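NikO protein (Streptomyces tendae, PDB 4FQD) transfers an enolpyruvyl group as a member of the EPSP synthase family and is essential in nikkomycin biosynthesis. Local coordinates at residues E67-A72 with V87-W92; W92-L97 with S117-A122; D305-R310 with K325-V330; L350-E355 with L389-P394; L145-R150 with L178-N183. The protein carries 4 engineered substitutions. All coordinates share one frame; numbering follows the deposited sequence.

Interaction 1: residues E67-A72 with V87-W92; sequences EIFRAA and VDASAW
F69 and W92 meet edge to face where the last turn of helix 60-71 packs on the loop that leaves strand 84-88. The setting is a split beta-alpha-beta unit: helix 60-71 joins the parallel strands 50-54 and 75-79, and strand 84-88 lies between them in the sheet. The side chain of W92 leaves CB with CG anti to the backbone N (chi1 -161°), which swings the indole back over the end of the helix. On its five-membered ring, W92 CD1 has A72 CB at 3.9 Å. A72 CB closes to 3.5 Å from W92 NE1 and stands over the ring face as a CH-pi contact. CE2 and CZ2 run on beneath A72 CB. At the far end W92 CH2 has I68 CG2 at 4.4 Å. CZ3 is the atom that strikes F69, 3.5 Å above the plane and over the ring centre, with the planes at 76°. V87 covers the opposite face of F69, crossing it at about a right angle, so the phenyl ring is wedged between strand and indole. A45, A74 and A76 also touch F69. On the V87 side the closest approach is from F69 CE2 to V87 CB, at 3.6 Å.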
# COMPACT_ATOMS: atom_id res chain seq x y z
N GLU A 67 -36.98 17.08 -3.98
CA GLU A 67 -38.31 16.49 -4.13
C GLU A 67 -38.74 15.78 -2.85
O GLU A 67 -39.91 15.83 -2.47
CB GLU A 67 -38.34 15.52 -5.32
CG GLU A 67 -38.18 16.19 -6.68
CD GLU A 67 -38.07 15.19 -7.81
OE1 GLU A 67 -38.17 13.98 -7.55
OE2 GLU A 67 -37.89 15.63 -8.97
N ILE A 68 -37.79 15.12 -2.20
CA ILE A 68 -38.06 14.42 -0.94
C ILE A 68 -38.55 15.40 0.13
O ILE A 68 -39.50 15.11 0.86
CB ILE A 68 -36.82 13.66 -0.43
CG1 ILE A 68 -36.51 12.47 -1.34
CG2 ILE A 68 -37.02 13.19 1.00
CD1 ILE A 68 -35.28 11.69 -0.94
N PHE A 69 -37.89 16.55 0.21
CA PHE A 69 -38.27 17.59 1.17
C PHE A 69 -39.70 18.07 0.95
O PHE A 69 -40.51 18.09 1.88
CB PHE A 69 -37.30 18.77 1.09
CG PHE A 69 -36.18 18.70 2.09
CD1 PHE A 69 -35.28 17.65 2.07
CD2 PHE A 69 -36.02 19.70 3.04
CE1 PHE A 69 -34.25 17.59 2.99
CE2 PHE A 69 -34.99 19.64 3.96
CZ PHE A 69 -34.10 18.58 3.93
N ARG A 70 -40.02 18.44 -0.29
CA ARG A 70 -41.35 18.95 -0.62
C ARG A 70 -42.42 17.88 -0.47
O ARG A 70 -43.57 18.18 -0.13
CB ARG A 70 -41.37 19.52 -2.04
CG ARG A 70 -40.52 20.77 -2.22
CD ARG A 70 -40.68 21.34 -3.62
NE ARG A 70 -40.25 20.40 -4.65
CZ ARG A 70 -39.03 20.36 -5.17
NH1 ARG A 70 -38.10 21.22 -4.75
NH2 ARG A 70 -38.73 19.47 -6.10
N ALA A 71 -42.05 16.63 -0.71
CA ALA A 71 -42.99 15.51 -0.59
C ALA A 71 -43.37 15.26 0.86
O ALA A 71 -44.42 14.68 1.15
CB ALA A 71 -42.41 14.26 -1.23
N ALA A 72 -42.50 15.68 1.78
CA ALA A 72 -42.73 15.49 3.20
C ALA A 72 -43.33 16.74 3.83
O ALA A 72 -43.42 16.85 5.06
CB ALA A 72 -41.44 15.10 3.91
N VAL A 87 -33.16 24.85 1.76
CA VAL A 87 -34.06 23.86 2.35
C VAL A 87 -34.52 24.30 3.73
O VAL A 87 -33.87 25.11 4.39
CB VAL A 87 -33.40 22.48 2.45
CG1 VAL A 87 -33.09 21.93 1.07
CG2 VAL A 87 -32.14 22.56 3.30
N ASP A 88 -35.66 23.76 4.17
CA ASP A 88 -36.19 24.06 5.49
C ASP A 88 -37.09 22.92 5.95
O ASP A 88 -38.13 22.65 5.35
CB ASP A 88 -36.98 25.37 5.48
CG ASP A 88 -37.20 25.95 6.87
OD1 ASP A 88 -37.04 25.20 7.86
OD2 ASP A 88 -37.52 27.15 6.97
N ALA A 89 -36.68 22.24 7.02
CA ALA A 89 -37.41 21.08 7.51
C ALA A 89 -38.33 21.42 8.67
O ALA A 89 -38.71 20.55 9.46
CB ALA A 89 -36.43 19.98 7.92
N SER A 90 -38.71 22.69 8.78
CA SER A 90 -39.57 23.15 9.86
C SER A 90 -40.95 22.49 9.81
O SER A 90 -41.44 21.98 10.82
CB SER A 90 -39.73 24.67 9.81
OG SER A 90 -38.47 25.32 9.89
N ALA A 91 -41.56 22.49 8.64
CA ALA A 91 -42.92 21.96 8.48
C ALA A 91 -42.92 20.50 8.05
O ALA A 91 -43.90 20.01 7.49
CB ALA A 91 -43.70 22.81 7.48
N TRP A 92 -41.82 19.80 8.32
CA TRP A 92 -41.71 18.38 8.00
C TRP A 92 -42.70 17.58 8.84
O TRP A 92 -42.57 17.50 10.06
CB TRP A 92 -40.29 17.89 8.28
CG TRP A 92 -39.93 16.61 7.59
CD1 TRP A 92 -40.55 15.40 7.74
CD2 TRP A 92 -38.85 16.39 6.67
NE1 TRP A 92 -39.93 14.45 6.96
CE2 TRP A 92 -38.89 15.04 6.29
CE3 TRP A 92 -37.87 17.22 6.13
CZ2 TRP A 92 -37.97 14.49 5.40
CZ3 TRP A 92 -36.96 16.68 5.24
CH2 TRP A 92 -37.02 15.32 4.88

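Interaction 2: residues W92-L97 with S117-A122; sequences WDRAEL and SRNGVA. Engineered in segment 92-97: E96 (natural residue Asp), L97 (natural residue Val).
R94 and N119 form the outer part of a surface contact, in which the loop between strand 84-88 and helix 99-102 lies along the C-terminal end of helix 112-118. Their side chains slide past each other in opposite directions, with guanidinium and amide planes 56° apart. R94 CB rests on the flat amide, 3.5 Å from N119 CG. The R94 chain, with CG between the backbone N and carbonyl carbon (chi1 50°) and a further bend at chi3, then curls round N119 until the guanidinium face covers N119 CA, 4.0 Å above the plane. Its NH2 comes within 2.7 Å of R118 O, but the angle is too poor for a hydrogen bond. Replacing N119 by an alanine would probably leave R94 CB without the amide it lies on and its chain freer to swing into solvent. On the inner side R118 extends from CG to NE alongside W92, and W92 CB lies over one guanidinium face, its nearest atom being R118 NE at 3.7 Å. R118 NH1 is hydrogen-bonded to A47 O, which fixes the far end of this arm. Beyond N119 the chain turns at G120, whose positive phi (84°) would press a CB against the carbonyl O of N119; such a glycine is typical of a helix C-terminus, here redirecting the chain into strand 121-124.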
# COMPACT_ATOMS: atom_id res chain seq x y z
N TRP A 92 -41.82 19.80 8.32
CA TRP A 92 -41.71 18.38 8.00
C TRP A 92 -42.70 17.58 8.84
O TRP A 92 -42.57 17.50 10.06
CB TRP A 92 -40.29 17.89 8.28
CG TRP A 92 -39.93 16.61 7.59
CD1 TRP A 92 -40.55 15.40 7.74
CD2 TRP A 92 -38.85 16.39 6.67
NE1 TRP A 92 -39.93 14.45 6.96
CE2 TRP A 92 -38.89 15.04 6.29
CE3 TRP A 92 -37.87 17.22 6.13
CZ2 TRP A 92 -37.97 14.49 5.40
CZ3 TRP A 92 -36.96 16.68 5.24
CH2 TRP A 92 -37.02 15.32 4.88
N ASP A 93 -43.71 17.00 8.19
CA ASP A 93 -44.73 16.24 8.91
C ASP A 93 -44.42 14.74 8.92
O ASP A 93 -43.30 14.33 8.64
CB ASP A 93 -46.12 16.51 8.34
CG ASP A 93 -46.24 16.15 6.87
OD1 ASP A 93 -45.84 15.04 6.47
OD2 ASP A 93 -46.76 16.99 6.10
N ARG A 94 -45.43 13.94 9.23
CA ARG A 94 -45.25 12.49 9.31
C ARG A 94 -46.20 11.72 8.40
O ARG A 94 -47.42 11.77 8.57
CB ARG A 94 -45.37 12.01 10.76
CG ARG A 94 -46.60 12.51 11.48
CD ARG A 94 -46.45 12.36 12.98
NE ARG A 94 -45.40 13.23 13.51
CZ ARG A 94 -44.94 13.17 14.75
NH1 ARG A 94 -45.42 12.28 15.61
NH2 ARG A 94 -43.98 14.01 15.14
N ALA A 95 -45.62 10.99 7.45
CA ALA A 95 -46.38 10.17 6.52
C ALA A 95 -45.45 9.20 5.81
O ALA A 95 -44.28 9.09 6.15
CB ALA A 95 -47.11 11.05 5.50
N GLU A 96 -45.98 8.50 4.81
CA GLU A 96 -45.16 7.58 4.03
C GLU A 96 -44.28 8.36 3.05
O GLU A 96 -44.77 9.22 2.32
CB GLU A 96 -46.04 6.60 3.25
CG GLU A 96 -47.07 5.86 4.09
CD GLU A 96 -48.47 6.42 3.93
OE1 GLU A 96 -48.77 7.46 4.55
OE2 GLU A 96 -49.26 5.82 3.18
N LEU A 97 -42.98 8.06 3.05
CA LEU A 97 -42.08 8.63 2.06
C LEU A 97 -42.02 7.72 0.85
O LEU A 97 -41.68 6.54 0.98
CB LEU A 97 -40.68 8.84 2.64
CG LEU A 97 -40.55 9.83 3.79
CD1 LEU A 97 -40.23 9.11 5.09
CD2 LEU A 97 -39.49 10.88 3.49
N SER A 117 -36.19 10.61 14.67
CA SER A 117 -36.16 11.52 15.81
C SER A 117 -37.36 12.45 15.80
O SER A 117 -37.75 12.99 16.84
CB SER A 117 -34.87 12.33 15.80
OG SER A 117 -34.86 13.29 16.84
N ARG A 118 -37.95 12.65 14.63
CA ARG A 118 -39.06 13.57 14.47
C ARG A 118 -40.41 12.85 14.58
O ARG A 118 -41.37 13.41 15.11
CB ARG A 118 -38.97 14.29 13.13
CG ARG A 118 -39.60 15.67 13.12
CD ARG A 118 -39.49 16.33 11.76
NE ARG A 118 -39.47 17.78 11.88
CZ ARG A 118 -38.38 18.53 11.68
NH1 ARG A 118 -38.45 19.85 11.81
NH2 ARG A 118 -37.24 17.96 11.35
N ASN A 119 -40.47 11.63 14.07
CA ASN A 119 -41.72 10.88 14.03
C ASN A 119 -41.72 9.65 14.93
O ASN A 119 -42.77 9.08 15.22
CB ASN A 119 -42.04 10.48 12.59
CG ASN A 119 -42.03 11.66 11.64
OD1 ASN A 119 -42.24 12.80 12.04
ND2 ASN A 119 -41.79 11.38 10.36
N GLY A 120 -40.53 9.24 15.37
CA GLY A 120 -40.40 8.06 16.20
C GLY A 120 -40.35 6.79 15.37
O GLY A 120 -39.94 5.73 15.85
N VAL A 121 -40.77 6.90 14.11
CA VAL A 121 -40.77 5.77 13.19
C VAL A 121 -40.18 6.15 11.84
O VAL A 121 -40.21 7.32 11.45
CB VAL A 121 -42.19 5.21 12.98
CG1 VAL A 121 -42.62 4.38 14.18
CG2 VAL A 121 -43.17 6.34 12.72
N ALA A 122 -39.64 5.16 11.14
CA ALA A 122 -39.06 5.37 9.82
C ALA A 122 -38.95 4.04 9.08
O ALA A 122 -38.54 3.03 9.66
CB ALA A 122 -37.70 6.03 9.93

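Interaction 3: residues D305-R310 with K325-V330; sequences DRMGVR and KPLRPV
The guanidinium of R328 lies across the end of helix 298-307, one face turned to the backbone at M307 and G308: G308 N stands 4.1 Å above its centre and M307 C nearer the rim. R306 O approaches it obliquely, 3.1 Å from R328 NE. Bends at chi2 and chi3 fold the R328 chain back into this place. The helix ends in a Schellman motif, with G308 at positive phi as the C-prime residue and V309 N turned back to L304 O. A positive group beside these terminal carbonyls is likely to be electrostatically welcome. M307 O accepts from R328 N at 2.8 Å, with an N-H...O angle of 161°, and from a water that also donates to P326 O. A second water bridges R306 O and P329 O in the same manner. Below the backbone, M307 CG is anti to the carbonyl carbon (chi1 -62°), which directs it onto V330 CG1 at 3.7 Å, while CE reaches L327 CD1 at 4.2 Å. With an alanine in place of M307, V330 and L327 would probably lose their common apolar partner and a gap would open under the helix end. V309 CG2 packs on L327 CD2 at 3.8 Å. R306 lays its chain over V330, its NH1 held in a salt bridge by D302. At the outer end a third water accepts from K325 NZ at 2.7 Å and donates to G308 O.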
# COMPACT_ATOMS: atom_id res chain seq x y z
N ASP A 305 2.73 14.69 -6.77
CA ASP A 305 4.08 15.23 -6.65
C ASP A 305 5.11 14.13 -6.88
O ASP A 305 6.17 14.37 -7.46
CB ASP A 305 4.29 15.87 -5.28
CG ASP A 305 5.69 16.42 -5.10
OD1 ASP A 305 6.25 16.96 -6.08
OD2 ASP A 305 6.24 16.31 -3.98
N ARG A 306 4.80 12.93 -6.41
CA ARG A 306 5.70 11.79 -6.56
C ARG A 306 5.74 11.29 -8.01
O ARG A 306 6.75 10.76 -8.46
CB ARG A 306 5.31 10.66 -5.61
CG ARG A 306 5.77 10.88 -4.18
CD ARG A 306 4.88 10.15 -3.18
NE ARG A 306 4.78 8.72 -3.46
CZ ARG A 306 3.94 7.90 -2.84
NH1 ARG A 306 3.13 8.37 -1.90
NH2 ARG A 306 3.92 6.61 -3.15
N MET A 307 4.64 11.48 -8.73
CA MET A 307 4.56 11.06 -10.12
C MET A 307 5.22 12.09 -11.04
O MET A 307 5.56 11.78 -12.18
CB MET A 307 3.11 10.82 -10.54
CG MET A 307 2.42 9.72 -9.76
SD MET A 307 0.75 9.37 -10.35
CE MET A 307 1.10 8.43 -11.83
N GLY A 308 5.39 13.31 -10.54
CA GLY A 308 6.00 14.37 -11.32
C GLY A 308 4.97 15.30 -11.93
O GLY A 308 5.28 16.09 -12.82
N VAL A 309 3.73 15.21 -11.44
CA VAL A 309 2.65 16.06 -11.93
C VAL A 309 2.72 17.45 -11.30
O VAL A 309 2.74 17.58 -10.08
CB VAL A 309 1.27 15.43 -11.64
CG1 VAL A 309 0.16 16.44 -11.88
CG2 VAL A 309 1.07 14.18 -12.48
N ARG A 310 2.75 18.47 -12.15
CA ARG A 310 2.81 19.85 -11.66
C ARG A 310 1.43 20.50 -11.61
O ARG A 310 0.73 20.58 -12.62
CB ARG A 310 3.74 20.70 -12.53
CG ARG A 310 3.65 22.18 -12.22
CD ARG A 310 4.57 23.01 -13.09
NE ARG A 310 4.34 24.44 -12.90
CZ ARG A 310 5.05 25.41 -13.48
NH1 ARG A 310 6.06 25.10 -14.28
NH2 ARG A 310 4.76 26.68 -13.25
N LYS A 325 7.20 15.47 -19.80
CA LYS A 325 8.03 14.28 -19.81
C LYS A 325 7.25 13.14 -19.16
O LYS A 325 6.25 13.39 -18.50
CB LYS A 325 9.34 14.54 -19.06
CG LYS A 325 9.18 14.85 -17.59
CD LYS A 325 10.52 15.13 -16.94
CE LYS A 325 10.39 15.28 -15.43
NZ LYS A 325 9.48 16.40 -15.06
N PRO A 326 7.68 11.89 -19.38
CA PRO A 326 7.01 10.75 -18.74
C PRO A 326 6.94 10.88 -17.22
O PRO A 326 7.82 11.47 -16.60
CB PRO A 326 7.91 9.57 -19.12
CG PRO A 326 8.49 9.96 -20.43
CD PRO A 326 8.71 11.45 -20.34
N LEU A 327 5.88 10.33 -16.63
CA LEU A 327 5.69 10.39 -15.19
C LEU A 327 6.46 9.29 -14.47
O LEU A 327 7.07 8.42 -15.10
CB LEU A 327 4.20 10.30 -14.84
CG LEU A 327 3.32 11.45 -15.32
CD1 LEU A 327 1.87 11.20 -14.94
CD2 LEU A 327 3.81 12.77 -14.76
N ARG A 328 6.44 9.34 -13.14
CA ARG A 328 7.07 8.31 -12.32
C ARG A 328 6.01 7.42 -11.67
O ARG A 328 4.97 7.91 -11.24
CB ARG A 328 7.96 8.94 -11.25
CG ARG A 328 9.32 9.39 -11.75
CD ARG A 328 9.54 10.87 -11.53
NE ARG A 328 9.25 11.26 -10.15
CZ ARG A 328 9.37 12.50 -9.69
NH1 ARG A 328 9.09 12.77 -8.42
NH2 ARG A 328 9.77 13.48 -10.49
N PRO A 329 6.27 6.11 -11.61
CA PRO A 329 5.32 5.16 -11.04
C PRO A 329 5.24 5.27 -9.52
O PRO A 329 6.20 5.71 -8.88
CB PRO A 329 5.92 3.80 -11.43
CG PRO A 329 7.38 4.06 -11.54
CD PRO A 329 7.50 5.45 -12.09
N VAL A 330 4.10 4.89 -8.96
CA VAL A 330 3.90 4.93 -7.52
C VAL A 330 3.16 3.69 -7.03
O VAL A 330 2.43 3.05 -7.79
CB VAL A 330 3.07 6.17 -7.10
CG1 VAL A 330 3.90 7.44 -7.24
CG2 VAL A 330 1.80 6.26 -7.93
O HOH W 1 7.73 8.33 -7.65
O HOH W 2 7.93 12.88 -14.04
O HOH W 3 6.93 15.69 -15.27

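Interaction 4: residues L350-E355 with L389-P394; sequences LGAYAE and LRVDGP
A354 O is pressed against the cis peptide between G393 and P394. It receives a CA-H...O contact from G393 CA at 3.2 Å and lies equally near P394 N, which has no hydrogen to give. A second contact of this kind joins P394 CA to A352 O, at 3.5 Å. These close approaches require a residue without a side chain at 393: a CB there would fall 2.2 Å from A354 O and would also strike G351 O. The carbonyls come from a type I turn, G351 to A354, closed by A354 N bonding to G351 O. V391 points into the start of this turn. Its CG1, anti to the backbone N (chi1 176°), reaches A352 N at 3.8 Å and also touches the G351 carbonyl carbon. At the exposed rim E355 and P394 lean across each other, CG to CG at 3.9 Å. On strand 388-393, R390 is salt-bridged to D392, while its NE bonds to A185 O of the second subunit. The turn links helix 344-351 to strand 356-362, completing a beta-alpha-beta crossover from the parallel neighbour strand 331-334; strand 388-393 lies antiparallel on the other side of 356-362, followed by 382-385 at the sheet edge.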
# COMPACT_ATOMS: atom_id res chain seq x y z
N LEU A 350 -3.20 7.89 -15.10
CA LEU A 350 -1.95 8.63 -15.06
C LEU A 350 -0.76 7.69 -15.00
O LEU A 350 0.31 7.99 -15.53
CB LEU A 350 -1.92 9.57 -13.85
CG LEU A 350 -2.85 10.79 -13.89
CD1 LEU A 350 -2.87 11.50 -12.55
CD2 LEU A 350 -2.42 11.74 -15.00
N GLY A 351 -0.95 6.53 -14.37
CA GLY A 351 0.09 5.53 -14.25
C GLY A 351 0.47 4.93 -15.59
O GLY A 351 1.58 4.42 -15.77
N ALA A 352 -0.46 4.97 -16.54
CA ALA A 352 -0.22 4.46 -17.88
C ALA A 352 0.80 5.31 -18.63
O ALA A 352 1.37 4.89 -19.63
CB ALA A 352 -1.52 4.38 -18.67
N TYR A 353 1.02 6.52 -18.12
CA TYR A 353 1.98 7.45 -18.72
C TYR A 353 3.27 7.50 -17.91
O TYR A 353 4.20 8.24 -18.25
CB TYR A 353 1.37 8.84 -18.85
CG TYR A 353 0.26 8.93 -19.87
CD1 TYR A 353 -1.02 8.49 -19.58
CD2 TYR A 353 0.49 9.47 -21.13
CE1 TYR A 353 -2.04 8.57 -20.51
CE2 TYR A 353 -0.52 9.55 -22.07
CZ TYR A 353 -1.78 9.11 -21.75
OH TYR A 353 -2.79 9.19 -22.68
N ALA A 354 3.32 6.73 -16.84
CA ALA A 354 4.52 6.66 -16.00
C ALA A 354 5.45 5.56 -16.51
O ALA A 354 5.01 4.59 -17.11
CB ALA A 354 4.14 6.40 -14.55
N GLU A 355 6.74 5.73 -16.26
CA GLU A 355 7.73 4.74 -16.67
C GLU A 355 8.01 3.72 -15.57
O GLU A 355 8.92 3.89 -14.76
CB GLU A 355 9.02 5.41 -17.12
CG GLU A 355 8.90 6.11 -18.47
CD GLU A 355 10.24 6.61 -18.99
OE1 GLU A 355 11.20 6.69 -18.19
OE2 GLU A 355 10.32 6.92 -20.20
N LEU A 389 -4.61 -3.63 -7.97
CA LEU A 389 -4.54 -3.33 -9.40
C LEU A 389 -3.14 -2.83 -9.76
O LEU A 389 -2.58 -1.98 -9.07
CB LEU A 389 -5.58 -2.27 -9.77
CG LEU A 389 -5.39 -1.57 -11.12
CD1 LEU A 389 -5.52 -2.56 -12.27
CD2 LEU A 389 -6.38 -0.43 -11.28
N ARG A 390 -2.58 -3.38 -10.83
CA ARG A 390 -1.26 -2.97 -11.28
C ARG A 390 -1.31 -2.46 -12.72
O ARG A 390 -1.95 -3.05 -13.58
CB ARG A 390 -0.27 -4.13 -11.18
CG ARG A 390 1.18 -3.74 -11.41
CD ARG A 390 1.85 -4.71 -12.37
NE ARG A 390 1.58 -6.10 -12.03
CZ ARG A 390 1.46 -7.08 -12.91
NH1 ARG A 390 1.59 -6.82 -14.21
NH2 ARG A 390 1.22 -8.32 -12.51
N VAL A 391 -0.63 -1.34 -12.96
CA VAL A 391 -0.53 -0.78 -14.30
C VAL A 391 0.91 -0.83 -14.79
O VAL A 391 1.82 -0.29 -14.15
CB VAL A 391 -1.05 0.67 -14.35
CG1 VAL A 391 -0.84 1.27 -15.74
CG2 VAL A 391 -2.52 0.72 -13.97
N ASP A 392 1.13 -1.47 -15.94
CA ASP A 392 2.47 -1.62 -16.50
C ASP A 392 2.81 -0.48 -17.45
O ASP A 392 2.75 -0.65 -18.67
CB ASP A 392 2.61 -2.96 -17.21
CG ASP A 392 2.61 -4.13 -16.25
OD1 ASP A 392 3.16 -3.99 -15.14
OD2 ASP A 392 2.07 -5.20 -16.61
N GLY A 393 3.19 0.66 -16.90
CA GLY A 393 3.58 1.80 -17.70
C GLY A 393 5.00 1.67 -18.23
O GLY A 393 5.83 0.99 -17.61
N PRO A 394 5.30 2.31 -19.37
CA PRO A 394 4.36 3.13 -20.14
C PRO A 394 3.42 2.29 -21.00
O PRO A 394 3.86 1.36 -21.67
CB PRO A 394 5.28 3.95 -21.05
CG PRO A 394 6.69 3.71 -20.56
CD PRO A 394 6.65 2.36 -19.93

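Interaction 5: residues L145-R150 with L178-N183; sequences LDVMGR and LDYTRN
Y180 OH donates to D146 OD1 at 2.7 Å, using the anti lone pair of that oxygen, and R150 NH2 makes a salt bridge to D179 OD2 at 3.0 Å. The second bond is nearly straight (174°) and lies in the guanidinium plane, again on an anti lone pair. A water closes the outer side, accepting from R150 NH1 and donating to D179 OD2. R150 thus sits between two aspartates: its NE is also in a long ion pair with D146 OD1, at 3.7 Å, and lies 3.0 Å from Y180 OH. The chain gets there extended from CG to NE, meeting the tyrosine from the opposite direction with guanidinium and ring planes 42° apart. This network ties the C-terminal turn of helix 142-149 to the short 3-10 segment that follows strand 174-176, within the inverse beta/alpha barrel of the EPSP synthase family. Inward from the charges, V147 CG2 stands over one face of the Y180 ring as a CH-pi contact, 3.5 Å from Y180 CZ. Its CG1 being anti to the backbone N (chi1 170°) turns CG2 to the ring. Both V147 and Y180 also touch A195 of helix 192-204, and I175 packs against Y180 and R150.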
# COMPACT_ATOMS: atom_id res chain seq x y z
N LEU A 145 -27.82 0.78 10.64
CA LEU A 145 -28.82 0.30 11.59
C LEU A 145 -28.18 -0.04 12.93
O LEU A 145 -28.80 0.11 13.98
CB LEU A 145 -29.56 -0.91 11.03
CG LEU A 145 -30.30 -0.68 9.71
CD1 LEU A 145 -30.95 -1.97 9.23
CD2 LEU A 145 -31.33 0.43 9.85
N ASP A 146 -26.93 -0.51 12.89
CA ASP A 146 -26.21 -0.85 14.11
C ASP A 146 -25.85 0.40 14.91
O ASP A 146 -25.88 0.39 16.14
CB ASP A 146 -24.94 -1.65 13.78
CG ASP A 146 -24.24 -2.15 15.03
OD1 ASP A 146 -23.44 -1.39 15.61
OD2 ASP A 146 -24.49 -3.31 15.42
N VAL A 147 -25.52 1.47 14.20
CA VAL A 147 -25.20 2.74 14.85
C VAL A 147 -26.42 3.32 15.54
O VAL A 147 -26.38 3.64 16.73
CB VAL A 147 -24.66 3.77 13.84
CG1 VAL A 147 -24.56 5.14 14.48
CG2 VAL A 147 -23.30 3.33 13.31
N MET A 148 -27.52 3.44 14.80
CA MET A 148 -28.78 3.94 15.35
C MET A 148 -29.30 3.03 16.46
O MET A 148 -29.98 3.49 17.38
CB MET A 148 -29.83 4.09 14.25
CG MET A 148 -29.62 5.31 13.36
SD MET A 148 -30.86 5.47 12.06
CE MET A 148 -30.39 4.12 10.99
N GLY A 149 -28.97 1.74 16.37
CA GLY A 149 -29.37 0.78 17.38
C GLY A 149 -28.77 1.06 18.74
O GLY A 149 -29.36 0.73 19.77
N ARG A 150 -27.59 1.68 18.75
CA ARG A 150 -26.91 2.01 20.00
C ARG A 150 -27.57 3.20 20.68
O ARG A 150 -27.35 3.45 21.87
CB ARG A 150 -25.44 2.32 19.75
CG ARG A 150 -24.67 1.19 19.09
CD ARG A 150 -23.20 1.25 19.48
NE ARG A 150 -22.36 0.46 18.59
CZ ARG A 150 -21.06 0.27 18.78
NH1 ARG A 150 -20.46 0.81 19.83
NH2 ARG A 150 -20.36 -0.46 17.92
N LEU A 178 -13.92 2.77 15.09
CA LEU A 178 -13.12 1.69 14.53
C LEU A 178 -13.90 0.38 14.52
O LEU A 178 -13.49 -0.60 13.89
CB LEU A 178 -11.81 1.53 15.30
CG LEU A 178 -10.87 2.73 15.26
CD1 LEU A 178 -9.53 2.40 15.92
CD2 LEU A 178 -10.66 3.20 13.83
N ASP A 179 -15.02 0.37 15.22
CA ASP A 179 -15.95 -0.76 15.21
C ASP A 179 -16.55 -0.94 13.82
O ASP A 179 -17.06 -2.01 13.49
CB ASP A 179 -17.07 -0.53 16.22
CG ASP A 179 -16.62 -0.78 17.65
OD1 ASP A 179 -15.40 -0.86 17.90
OD2 ASP A 179 -17.50 -0.88 18.53
N TYR A 180 -16.48 0.11 13.01
CA TYR A 180 -17.07 0.09 11.68
C TYR A 180 -16.02 0.22 10.58
O TYR A 180 -16.28 0.76 9.51
CB TYR A 180 -18.12 1.20 11.56
CG TYR A 180 -19.18 1.13 12.64
CD1 TYR A 180 -20.28 0.30 12.50
CD2 TYR A 180 -19.06 1.88 13.80
CE1 TYR A 180 -21.25 0.23 13.49
CE2 TYR A 180 -20.02 1.81 14.79
CZ TYR A 180 -21.11 0.99 14.63
OH TYR A 180 -22.06 0.92 15.62
N THR A 181 -14.83 -0.30 10.86
CA THR A 181 -13.75 -0.34 9.87
C THR A 181 -13.32 -1.78 9.64
O THR A 181 -13.39 -2.61 10.56
CB THR A 181 -12.53 0.48 10.33
OG1 THR A 181 -11.95 -0.12 11.49
CG2 THR A 181 -12.93 1.91 10.65
N ARG A 182 -12.88 -2.09 8.43
CA ARG A 182 -12.40 -3.44 8.12
C ARG A 182 -11.07 -3.70 8.81
O ARG A 182 -10.88 -4.73 9.46
CB ARG A 182 -12.26 -3.64 6.61
CG ARG A 182 -11.69 -5.01 6.24
CD ARG A 182 -11.38 -5.12 4.76
NE ARG A 182 -12.58 -5.12 3.93
CZ ARG A 182 -12.94 -4.12 3.14
NH1 ARG A 182 -12.20 -3.02 3.07
NH2 ARG A 182 -14.05 -4.20 2.42
N ASN A 183 -10.14 -2.75 8.68
CA ASN A 183 -8.84 -2.85 9.33
C ASN A 183 -8.68 -1.75 10.38
O ASN A 183 -8.69 -0.56 10.05
CB ASN A 183 -7.72 -2.77 8.29
CG ASN A 183 -6.37 -3.17 8.87
OD1 ASN A 183 -5.68 -2.36 9.49
ND2 ASN A 183 -5.99 -4.42 8.66
O HOH W 4 -17.73 1.05 20.66

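Overall arrangement
Interactions 1 and 2 lie on the opposite side of the chain's centre from interactions 3 and 4. Interactions 1 and 2, centres 11 Å apart, share W92 and are joined by a probable hydrogen bond from D93 N to A72 O (3.2 Å). Interactions 3 and 4, also 11 Å apart, are linked through L327, whose O lies 3.0 Å from E355 N. Interactions 1 and 3 are 48 Å apart between centres. Interaction 5 belongs nearer the first pair, its centre 24 Å from that of interaction 2, against 37 Å from interaction 4. In this family the active site lies in the cleft between two domains; none of these contacts holds a ligand, and all are packing within the fold. Interactions 3, 4 and 5 also approach the second subunit.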